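Phage terminase large subunit (Thermus phage P7426, PDB 7KS4) probably drives viral DNA into empty capsids with ATP and cuts the genome as an endonuclease, this chain being its N-terminal ATPase domain. Local coordinates at residues 16-21 with 94-99; 58-63 with 108-113; 88-93 with 101-106. All coordinates share one frame; numbering follows the deposited sequence.

Interaction 1 (16-21 with 94-99); sequences FELLGY and EVFPAT
Leu18, in the last turn of helix 13-19, and Val95, in the loop after helix 75-92, are the closest backbone approach here, with their CA atoms 8.8 Å apart. Leu18 reaches across to Val95 and Phe96, whose side chains come to meet it. Its CG stands beside the backbone N (chi1 -74°) and CD1 continues the chain in an extended line, while CD2 branches off. Leu18 CD2 comes 4.4 Å from Val95 CG2; Leu18 CD1 reaches the far corner of the phenyl ring, 4.3 Å from Phe96 CZ, approaching at a slant. Only 89 Å² is buried, and the side-chain contacts are apolar. Both backbones turn close by. Helix 13-19 ends in a Schellman motif: Gly20 takes positive phi, and Tyr21 N hydrogen-bonds Phe16 O at 3.0 Å while Gly20 N binds Glu17 O at 3.2 Å. On the other side a type I beta turn from Phe96 to Thr99 leads into the edge strand of the P-loop ATPase sheet. Phe96 O is held twice there, by Thr99 N at 2.9 Å and by Thr99 OG1 at 2.9 Å, the hydroxyl lying in the carbonyl plane. The Phe96 ring also meets that of Phe61, and Leu18 packs on Leu92 of helix 75-92. Tyr21, which closes the Schellman motif, touches the bound ADP, and its OH is hydrogen-bonded to His31 NE2.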
loop_
_atom_site.group_PDB
_atom_site.type_symbol
_atom_site.label_atom_id
_atom_site.label_comp_id
_atom_site.label_asym_id
_atom_site.label_seq_id
_atom_site.Cartn_x
_atom_site.Cartn_y
_atom_site.Cartn_z
ATOM N N PHE A 16 4.662 -12.831 9.395
ATOM C CA PHE A 16 3.799 -13.355 8.336
ATOM C C PHE A 16 3.053 -14.595 8.804
ATOM O O PHE A 16 1.843 -14.737 8.571
ATOM C CB PHE A 16 4.623 -13.702 7.094
ATOM C CG PHE A 16 5.281 -12.526 6.431
ATOM C CD1 PHE A 16 4.756 -11.247 6.541
ATOM C CD2 PHE A 16 6.429 -12.710 5.673
ATOM C CE1 PHE A 16 5.373 -10.171 5.910
ATOM C CE2 PHE A 16 7.043 -11.642 5.045
ATOM C CZ PHE A 16 6.512 -10.373 5.164
ATOM N N GLU A 17 3.767 -15.515 9.448
ATOM C CA GLU A 17 3.152 -16.745 9.928
ATOM C C GLU A 17 2.029 -16.455 10.918
ATOM O O GLU A 17 0.986 -17.122 10.897
ATOM C CB GLU A 17 4.226 -17.626 10.559
ATOM C CG GLU A 17 3.778 -19.016 10.918
ATOM C CD GLU A 17 3.789 -19.972 9.734
ATOM O OE1 GLU A 17 3.707 -19.502 8.575
ATOM O OE2 GLU A 17 3.890 -21.196 9.968
ATOM N N LEU A 18 2.222 -15.474 11.804
ATOM C CA LEU A 18 1.127 -15.048 12.673
ATOM C C LEU A 18 -0.068 -14.574 11.854
ATOM O O LEU A 18 -1.219 -14.853 12.199
ATOM C CB LEU A 18 1.594 -13.935 13.618
ATOM C CG LEU A 18 2.506 -14.321 14.785
ATOM C CD1 LEU A 18 2.976 -13.071 15.542
ATOM C CD2 LEU A 18 1.789 -15.272 15.729
ATOM N N LEU A 19 0.177 -13.869 10.758
ATOM C CA LEU A 19 -0.932 -13.347 9.973
ATOM C C LEU A 19 -1.631 -14.400 9.126
ATOM O O LEU A 19 -2.682 -14.100 8.550
ATOM C CB LEU A 19 -0.446 -12.222 9.060
ATOM C CG LEU A 19 -0.360 -10.842 9.699
ATOM C CD1 LEU A 19 0.277 -9.873 8.724
ATOM C CD2 LEU A 19 -1.739 -10.366 10.115
ATOM N N GLY A 20 -1.096 -15.614 9.032
ATOM C CA GLY A 20 -1.611 -16.546 8.048
ATOM C C GLY A 20 -1.313 -16.100 6.638
ATOM O O GLY A 20 -2.073 -16.409 5.718
ATOM N N TYR A 21 -0.206 -15.395 6.448
ATOM C CA TYR A 21 0.131 -14.734 5.196
ATOM C C TYR A 21 1.358 -15.395 4.589
ATOM O O TYR A 21 2.377 -15.557 5.267
ATOM C CB TYR A 21 0.382 -13.247 5.457
ATOM C CG TYR A 21 0.862 -12.415 4.282
ATOM C CD1 TYR A 21 0.097 -12.285 3.127
ATOM C CD2 TYR A 21 2.052 -11.707 4.361
ATOM C CE1 TYR A 21 0.527 -11.500 2.068
ATOM C CE2 TYR A 21 2.488 -10.907 3.306
ATOM C CZ TYR A 21 1.721 -10.813 2.165
ATOM O OH TYR A 21 2.138 -10.020 1.114
ATOM N N GLU A 94 -5.535 -10.917 19.367
ATOM C CA GLU A 94 -5.684 -12.022 20.307
ATOM C C GLU A 94 -4.348 -12.414 20.924
ATOM O O GLU A 94 -4.287 -12.738 22.115
ATOM C CB GLU A 94 -6.309 -13.230 19.611
ATOM C CG GLU A 94 -6.343 -14.488 20.470
ATOM C CD GLU A 94 -7.224 -14.344 21.690
ATOM O OE1 GLU A 94 -8.150 -13.508 21.642
ATOM O OE2 GLU A 94 -6.998 -15.067 22.689
ATOM N N VAL A 95 -3.276 -12.429 20.125
ATOM C CA VAL A 95 -1.973 -12.908 20.589
ATOM C C VAL A 95 -1.079 -11.783 21.114
ATOM O O VAL A 95 0.093 -12.026 21.413
ATOM C CB VAL A 95 -1.253 -13.715 19.495
ATOM C CG1 VAL A 95 -2.104 -14.909 19.072
ATOM C CG2 VAL A 95 -0.902 -12.852 18.299
ATOM N N PHE A 96 -1.610 -10.570 21.267
ATOM C CA PHE A 96 -0.919 -9.482 21.961
ATOM C C PHE A 96 -1.816 -9.043 23.111
ATOM O O PHE A 96 -2.618 -8.107 22.963
ATOM C CB PHE A 96 -0.600 -8.342 20.995
ATOM C CG PHE A 96 0.323 -8.762 19.887
ATOM C CD1 PHE A 96 1.663 -8.992 20.150
ATOM C CD2 PHE A 96 -0.148 -8.957 18.594
ATOM C CE1 PHE A 96 2.523 -9.406 19.150
ATOM C CE2 PHE A 96 0.713 -9.365 17.579
ATOM C CZ PHE A 96 2.050 -9.588 17.862
ATOM N N PRO A 97 -1.737 -9.715 24.266
ATOM C CA PRO A 97 -2.711 -9.447 25.343
ATOM C C PRO A 97 -2.747 -8.004 25.821
ATOM O O PRO A 97 -3.760 -7.593 26.408
ATOM C CB PRO A 97 -2.257 -10.392 26.465
ATOM C CG PRO A 97 -1.609 -11.536 25.747
ATOM C CD PRO A 97 -0.918 -10.910 24.551
ATOM N N ALA A 98 -1.686 -7.227 25.597
ATOM C CA ALA A 98 -1.632 -5.831 26.004
ATOM C C ALA A 98 -2.213 -4.884 24.957
ATOM O O ALA A 98 -1.921 -3.684 25.000
ATOM C CB ALA A 98 -0.185 -5.426 26.315
ATOM N N THR A 99 -3.015 -5.385 24.017
ATOM C CA THR A 99 -3.671 -4.528 23.040
ATOM C C THR A 99 -5.181 -4.709 23.092
ATOM O O THR A 99 -5.699 -5.740 23.528
ATOM C CB THR A 99 -3.187 -4.802 21.604
ATOM O OG1 THR A 99 -3.625 -6.101 21.178
ATOM C CG2 THR A 99 -1.676 -4.710 21.514
#

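Interaction 2 (58-63 with 108-113); sequences FELFAR and LRLLVH
Leu60 and Phe61, near the end of helix 48-62, press against Val112 and Leu110 of strand 109-115; Leu60 and Val112 bring their CA atoms to 6.7 Å. Leu60 can be followed outward. Its CB already meets the strand, 4.1 Å from Val112 CG2. CG lies beside the backbone N (chi1 -63°), and from there the extended branch takes CD1 two residues back along the strand, to 4.2 Å from Leu110 CD2, the two leucines passing at a slant. The same side chain also touches Phe132 of strand 126-136 and Ser66. Val112 splits its two methyls between successive helix residues: while CG2 serves Leu60, CG1 stands anti to its own backbone N and comes 4.0 Å from Phe61 CE1, where valine and phenylalanine cross nearly at right angles. Leu111, between Leu110 and Val112, points to the other face of the sheet, and its CD1 lies over the guanidinium of Arg109, 4.3 Å above the plane. All four residues that touch are buried, and all the contacts between them are apolar; the polar work is done next door, where Leu60 O accepts from Ser130 OG and His114 NE2. At its start the strand has a G1 beta bulge, with Leu108 and Arg109 both facing Gln104. Helix 48-62 begins at the nucleotide site, with Lys48 and Ser49, and here its far end runs only 28° from the strand direction, the axes 9.2 Å apart. The strand lies between strands 99-104 and 126-136, and helix 75-92 covers the same face, bringing Val85 onto Leu110 and Val89 onto Val112.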
loop_
_atom_site.group_PDB
_atom_site.type_symbol
_atom_site.label_atom_id
_atom_site.label_comp_id
_atom_site.label_asym_id
_atom_site.label_seq_id
_atom_site.Cartn_x
_atom_site.Cartn_y
_atom_site.Cartn_z
ATOM N N PHE A 58 1.457 -4.561 10.517
ATOM C CA PHE A 58 2.740 -4.592 11.204
ATOM C C PHE A 58 3.017 -3.272 11.918
ATOM O O PHE A 58 3.385 -3.254 13.100
ATOM C CB PHE A 58 3.849 -4.918 10.208
ATOM C CG PHE A 58 5.206 -4.998 10.835
ATOM C CD1 PHE A 58 5.545 -6.074 11.636
ATOM C CD2 PHE A 58 6.134 -3.993 10.634
ATOM C CE1 PHE A 58 6.789 -6.149 12.226
ATOM C CE2 PHE A 58 7.379 -4.064 11.218
ATOM C CZ PHE A 58 7.706 -5.149 12.012
ATOM N N GLU A 59 2.838 -2.150 11.221
ATOM C CA GLU A 59 3.101 -0.854 11.837
ATOM C C GLU A 59 2.271 -0.656 13.099
ATOM O O GLU A 59 2.788 -0.182 14.119
ATOM C CB GLU A 59 2.819 0.273 10.844
ATOM C CG GLU A 59 3.822 0.371 9.714
ATOM C CD GLU A 59 5.170 0.915 10.154
ATOM O OE1 GLU A 59 5.216 1.725 11.098
ATOM O OE2 GLU A 59 6.183 0.525 9.544
ATOM N N LEU A 60 0.984 -1.013 13.054
ATOM C CA LEU A 60 0.100 -0.704 14.176
ATOM C C LEU A 60 0.513 -1.447 15.439
ATOM O O LEU A 60 0.359 -0.913 16.542
ATOM C CB LEU A 60 -1.352 -1.026 13.810
ATOM C CG LEU A 60 -1.914 -0.203 12.640
ATOM C CD1 LEU A 60 -3.294 -0.711 12.243
ATOM C CD2 LEU A 60 -1.966 1.288 12.974
ATOM N N PHE A 61 1.048 -2.663 15.302
ATOM C CA PHE A 61 1.464 -3.465 16.452
ATOM C C PHE A 61 2.936 -3.297 16.792
ATOM O O PHE A 61 3.295 -3.300 17.976
ATOM C CB PHE A 61 1.187 -4.946 16.190
ATOM C CG PHE A 61 -0.252 -5.309 16.297
ATOM C CD1 PHE A 61 -0.832 -5.507 17.537
ATOM C CD2 PHE A 61 -1.036 -5.446 15.166
ATOM C CE1 PHE A 61 -2.170 -5.840 17.652
ATOM C CE2 PHE A 61 -2.377 -5.781 15.275
ATOM C CZ PHE A 61 -2.942 -5.972 16.523
ATOM N N ALA A 62 3.800 -3.199 15.778
ATOM C CA ALA A 62 5.237 -3.136 16.015
ATOM C C ALA A 62 5.710 -1.735 16.352
ATOM O O ALA A 62 6.812 -1.580 16.893
ATOM C CB ALA A 62 6.006 -3.641 14.789
ATOM N N ARG A 63 4.905 -0.720 16.050
ATOM C CA ARG A 63 5.243 0.678 16.299
ATOM C C ARG A 63 4.081 1.309 17.053
ATOM O O ARG A 63 3.265 2.029 16.466
ATOM C CB ARG A 63 5.530 1.407 14.987
ATOM C CG ARG A 63 6.890 1.090 14.408
ATOM C CD ARG A 63 7.962 1.833 15.179
ATOM N NE ARG A 63 9.294 1.665 14.607
ATOM C CZ ARG A 63 10.363 2.356 14.997
ATOM N NH1 ARG A 63 10.256 3.265 15.960
ATOM N NH2 ARG A 63 11.539 2.142 14.423
ATOM N N LEU A 108 -14.235 4.929 8.916
ATOM C CA LEU A 108 -13.008 4.260 8.483
ATOM C C LEU A 108 -11.845 4.623 9.402
ATOM O O LEU A 108 -10.802 5.122 8.976
ATOM C CB LEU A 108 -12.671 4.599 7.030
ATOM C CG LEU A 108 -13.673 4.201 5.941
ATOM C CD1 LEU A 108 -13.102 4.548 4.580
ATOM C CD2 LEU A 108 -14.034 2.718 6.010
ATOM N N ARG A 109 -12.049 4.365 10.692
ATOM C CA ARG A 109 -11.062 4.679 11.717
ATOM C C ARG A 109 -10.818 3.436 12.561
ATOM O O ARG A 109 -11.753 2.887 13.155
ATOM C CB ARG A 109 -11.525 5.843 12.593
ATOM C CG ARG A 109 -10.398 6.514 13.361
ATOM C CD ARG A 109 -10.931 7.509 14.372
ATOM N NE ARG A 109 -9.856 8.188 15.087
ATOM C CZ ARG A 109 -9.998 8.790 16.265
ATOM N NH1 ARG A 109 -11.174 8.796 16.882
ATOM N NH2 ARG A 109 -8.955 9.381 16.833
ATOM N N LEU A 110 -9.565 2.998 12.608
ATOM C CA LEU A 110 -9.161 1.822 13.360
ATOM C C LEU A 110 -8.113 2.237 14.380
ATOM O O LEU A 110 -7.125 2.892 14.031
ATOM C CB LEU A 110 -8.616 0.747 12.416
ATOM C CG LEU A 110 -8.109 -0.553 13.040
ATOM C CD1 LEU A 110 -9.227 -1.331 13.709
ATOM C CD2 LEU A 110 -7.413 -1.395 11.972
ATOM N N LEU A 111 -8.328 1.857 15.636
ATOM C CA LEU A 111 -7.436 2.195 16.737
ATOM C C LEU A 111 -6.926 0.921 17.395
ATOM O O LEU A 111 -7.707 0.008 17.682
ATOM C CB LEU A 111 -8.156 3.059 17.781
ATOM C CG LEU A 111 -8.733 4.380 17.272
ATOM C CD1 LEU A 111 -9.473 5.084 18.393
ATOM C CD2 LEU A 111 -7.642 5.267 16.717
ATOM N N VAL A 112 -5.624 0.863 17.646
ATOM C CA VAL A 112 -5.028 -0.223 18.416
ATOM C C VAL A 112 -4.456 0.399 19.683
ATOM O O VAL A 112 -3.400 1.041 19.655
ATOM C CB VAL A 112 -3.953 -0.980 17.627
ATOM C CG1 VAL A 112 -3.414 -2.124 18.457
ATOM C CG2 VAL A 112 -4.518 -1.493 16.307
ATOM N N HIS A 113 -5.148 0.214 20.803
ATOM C CA HIS A 113 -4.690 0.750 22.075
ATOM C C HIS A 113 -3.668 -0.197 22.692
ATOM O O HIS A 113 -3.907 -1.405 22.775
ATOM C CB HIS A 113 -5.871 0.945 23.027
ATOM C CG HIS A 113 -6.937 1.852 22.494
ATOM N ND1 HIS A 113 -6.729 3.196 22.275
ATOM C CD2 HIS A 113 -8.224 1.608 22.148
ATOM C CE1 HIS A 113 -7.838 3.741 21.809
ATOM N NE2 HIS A 113 -8.761 2.799 21.724
#

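Interaction 3 (88-93 with 101-106). With SO4 (sulfate ion), chain C.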
loop_
_atom_site.group_PDB
_atom_site.type_symbol
_atom_site.label_atom_id
_atom_site.label_comp_id
_atom_site.label_asym_id
_atom_site.label_seq_id
_atom_site.Cartn_x
_atom_site.Cartn_y
_atom_site.Cartn_z
ATOM N N LYS A 88 -7.441 -8.418 9.937
ATOM C CA LYS A 88 -6.149 -8.903 10.409
ATOM C C LYS A 88 -5.821 -8.348 11.787
ATOM O O LYS A 88 -5.307 -9.075 12.646
ATOM C CB LYS A 88 -5.052 -8.528 9.411
ATOM C CG LYS A 88 -5.222 -9.179 8.052
ATOM C CD LYS A 88 -4.146 -8.731 7.069
ATOM C CE LYS A 88 -4.054 -9.683 5.890
ATOM N NZ LYS A 88 -5.377 -9.942 5.281
ATOM N N VAL A 89 -6.093 -7.063 12.010
ATOM C CA VAL A 89 -5.780 -6.436 13.291
ATOM C C VAL A 89 -6.655 -7.017 14.396
ATOM O O VAL A 89 -6.181 -7.300 15.501
ATOM C CB VAL A 89 -5.943 -4.908 13.179
ATOM C CG1 VAL A 89 -6.069 -4.255 14.555
ATOM C CG2 VAL A 89 -4.772 -4.297 12.417
ATOM N N GLU A 90 -7.948 -7.189 14.127
ATOM C CA GLU A 90 -8.829 -7.723 15.161
ATOM C C GLU A 90 -8.480 -9.164 15.505
ATOM O O GLU A 90 -8.614 -9.571 16.666
ATOM C CB GLU A 90 -10.289 -7.586 14.719
ATOM C CG GLU A 90 -10.801 -6.159 14.899
ATOM C CD GLU A 90 -12.219 -5.954 14.424
ATOM O OE1 GLU A 90 -12.815 -6.889 13.848
ATOM O OE2 GLU A 90 -12.741 -4.841 14.632
ATOM N N ARG A 91 -8.015 -9.941 14.524
ATOM C CA ARG A 91 -7.585 -11.307 14.798
ATOM C C ARG A 91 -6.242 -11.330 15.518
ATOM O O ARG A 91 -6.076 -12.023 16.532
ATOM C CB ARG A 91 -7.507 -12.092 13.489
ATOM C CG ARG A 91 -6.815 -13.438 13.618
ATOM C CD ARG A 91 -7.101 -14.319 12.412
ATOM N NE ARG A 91 -6.740 -13.661 11.156
ATOM C CZ ARG A 91 -5.521 -13.669 10.624
ATOM N NH1 ARG A 91 -5.297 -13.043 9.478
ATOM N NH2 ARG A 91 -4.525 -14.300 11.232
ATOM N N LEU A 92 -5.263 -10.584 14.998
ATOM C CA LEU A 92 -3.917 -10.626 15.558
ATOM C C LEU A 92 -3.883 -10.136 16.997
ATOM O O LEU A 92 -3.039 -10.582 17.786
ATOM C CB LEU A 92 -2.969 -9.786 14.703
ATOM C CG LEU A 92 -1.535 -10.297 14.664
ATOM C CD1 LEU A 92 -1.472 -11.593 13.862
ATOM C CD2 LEU A 92 -0.613 -9.232 14.076
ATOM N N ALA A 93 -4.767 -9.205 17.356
ATOM C CA ALA A 93 -4.773 -8.681 18.713
ATOM C C ALA A 93 -4.938 -9.780 19.747
ATOM O O ALA A 93 -4.512 -9.600 20.896
ATOM C CB ALA A 93 -5.883 -7.636 18.874
ATOM N N VAL A 101 -8.517 -3.432 20.414
ATOM C CA VAL A 101 -8.849 -2.815 19.136
ATOM C C VAL A 101 -10.173 -2.078 19.264
ATOM O O VAL A 101 -11.133 -2.595 19.844
ATOM C CB VAL A 101 -8.919 -3.871 18.016
ATOM C CG1 VAL A 101 -9.276 -3.221 16.680
ATOM C CG2 VAL A 101 -7.603 -4.640 17.928
ATOM N N GLN A 102 -10.228 -0.874 18.703
ATOM C CA GLN A 102 -11.446 -0.075 18.656
ATOM C C GLN A 102 -11.684 0.333 17.209
ATOM O O GLN A 102 -10.768 0.822 16.540
ATOM C CB GLN A 102 -11.335 1.157 19.561
ATOM C CG GLN A 102 -12.632 1.918 19.749
ATOM C CD GLN A 102 -12.426 3.230 20.476
ATOM O OE1 GLN A 102 -11.348 3.497 21.014
ATOM N NE2 GLN A 102 -13.460 4.062 20.494
ATOM N N LEU A 103 -12.906 0.126 16.731
ATOM C CA LEU A 103 -13.240 0.296 15.326
ATOM C C LEU A 103 -14.409 1.256 15.177
ATOM O O LEU A 103 -15.377 1.199 15.941
ATOM C CB LEU A 103 -13.595 -1.047 14.680
ATOM C CG LEU A 103 -14.097 -1.019 13.235
ATOM C CD1 LEU A 103 -13.093 -0.327 12.307
ATOM C CD2 LEU A 103 -14.356 -2.437 12.778
ATOM N N GLN A 104 -14.310 2.134 14.184
ATOM C CA GLN A 104 -15.405 3.010 13.774
ATOM C C GLN A 104 -15.564 2.784 12.275
ATOM O O GLN A 104 -14.950 3.489 11.469
ATOM C CB GLN A 104 -15.104 4.458 14.120
ATOM C CG GLN A 104 -14.853 4.681 15.600
ATOM C CD GLN A 104 -14.296 6.053 15.897
ATOM O OE1 GLN A 104 -14.101 6.862 14.992
ATOM N NE2 GLN A 104 -14.036 6.326 17.171
ATOM N N ARG A 105 -16.362 1.776 11.910
ATOM C CA ARG A 105 -16.454 1.380 10.507
ATOM C C ARG A 105 -16.963 2.525 9.646
ATOM O O ARG A 105 -16.470 2.742 8.533
ATOM C CB ARG A 105 -17.358 0.154 10.353
ATOM C CG ARG A 105 -16.644 -1.169 10.578
ATOM C CD ARG A 105 -17.495 -2.374 10.173
ATOM N NE ARG A 105 -17.089 -3.591 10.878
ATOM C CZ ARG A 105 -16.099 -4.401 10.503
ATOM N NH1 ARG A 105 -15.387 -4.144 9.411
ATOM N NH2 ARG A 105 -15.817 -5.477 11.228
ATOM N N ARG A 106 -17.948 3.275 10.147
ATOM C CA ARG A 106 -18.521 4.355 9.354
ATOM C C ARG A 106 -17.471 5.409 9.019
ATOM O O ARG A 106 -17.414 5.903 7.887
ATOM C CB ARG A 106 -19.705 4.978 10.098
ATOM C CG ARG A 106 -20.782 3.966 10.491
ATOM C CD ARG A 106 -22.091 4.637 10.894
ATOM N NE ARG A 106 -22.093 5.091 12.283
ATOM C CZ ARG A 106 -22.466 4.348 13.324
ATOM N NH1 ARG A 106 -22.868 3.095 13.153
ATOM N NH2 ARG A 106 -22.431 4.860 14.547
HETATM S S SO4 C . -18.800 5.319 13.694
HETATM O O1 SO4 C . -19.994 5.958 13.148
HETATM O O2 SO4 C . -19.140 4.630 14.935
HETATM O O3 SO4 C . -18.284 4.349 12.729
HETATM O O4 SO4 C . -17.800 6.349 13.970
#
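The Glu90 carboxylate meets two residues of segment 101-106. The side chain runs extended, crossing Leu103 at about a right angle, and lays OE2 3.4 Å from Leu103 CD2. Glu90 OE1 is near Arg105 NH2 at 4.2 Å but well out of the guanidinium plane, so any attraction is probably electrostatic only, with no N-H aimed at the oxygen. Arg105 turns back toward the helix, and Leu103 CD2 sits 3.4 Å above the centre of its guanidinium plane. Segments 88-92 and 101-104, of helix 75-92 and strand 99-104, run at 155°; these are consecutive elements of the P-loop ATPase fold, the strand forming one edge of the sheet. Val101 points from the strand into the helix, its two methyls dividing the work: CG2 touches Ala93 CB at 3.6 Å and Val89 CG1 at 3.7 Å, while CG1 meets the aliphatic part of Glu90, 3.8 Å from CG. Beyond Arg105, the N of poorly ordered Arg106 makes a weak hydrogen bond, bent to 129°, to O3 of a sulfate that probably came from the crystallisation liquor and is also held by Arg107 NE. On another side of the helix Lys88 NZ forms a salt bridge with Glu50, an ADP-binding residue.

Interaction 2 is the core member, all its touching residues buried and its contacts apolar; interactions 1 and 3 lie at the surface, interaction 1 a thin apolar touch, interaction 3 mixing valine packing with opposite charges too far apart for a salt bridge. The sheet joins 2 and 3, since strands 99-104 and 109-115 are neighbours: Leu111 N meets Gln102 O, His113 NE2 meets Gln102 OE1, and Leu110 packs on Val101. Interaction 1 adds the N-terminal helix 13-19 to this corner, and its Leu19 O is probably hydrogen-bonded to Arg91 NH1 of segment 88-93. Thr99 packs on both Ala93 and Val112, so the turn of interaction 1 borders segment 88-93 of interaction 3 and the strand of interaction 2.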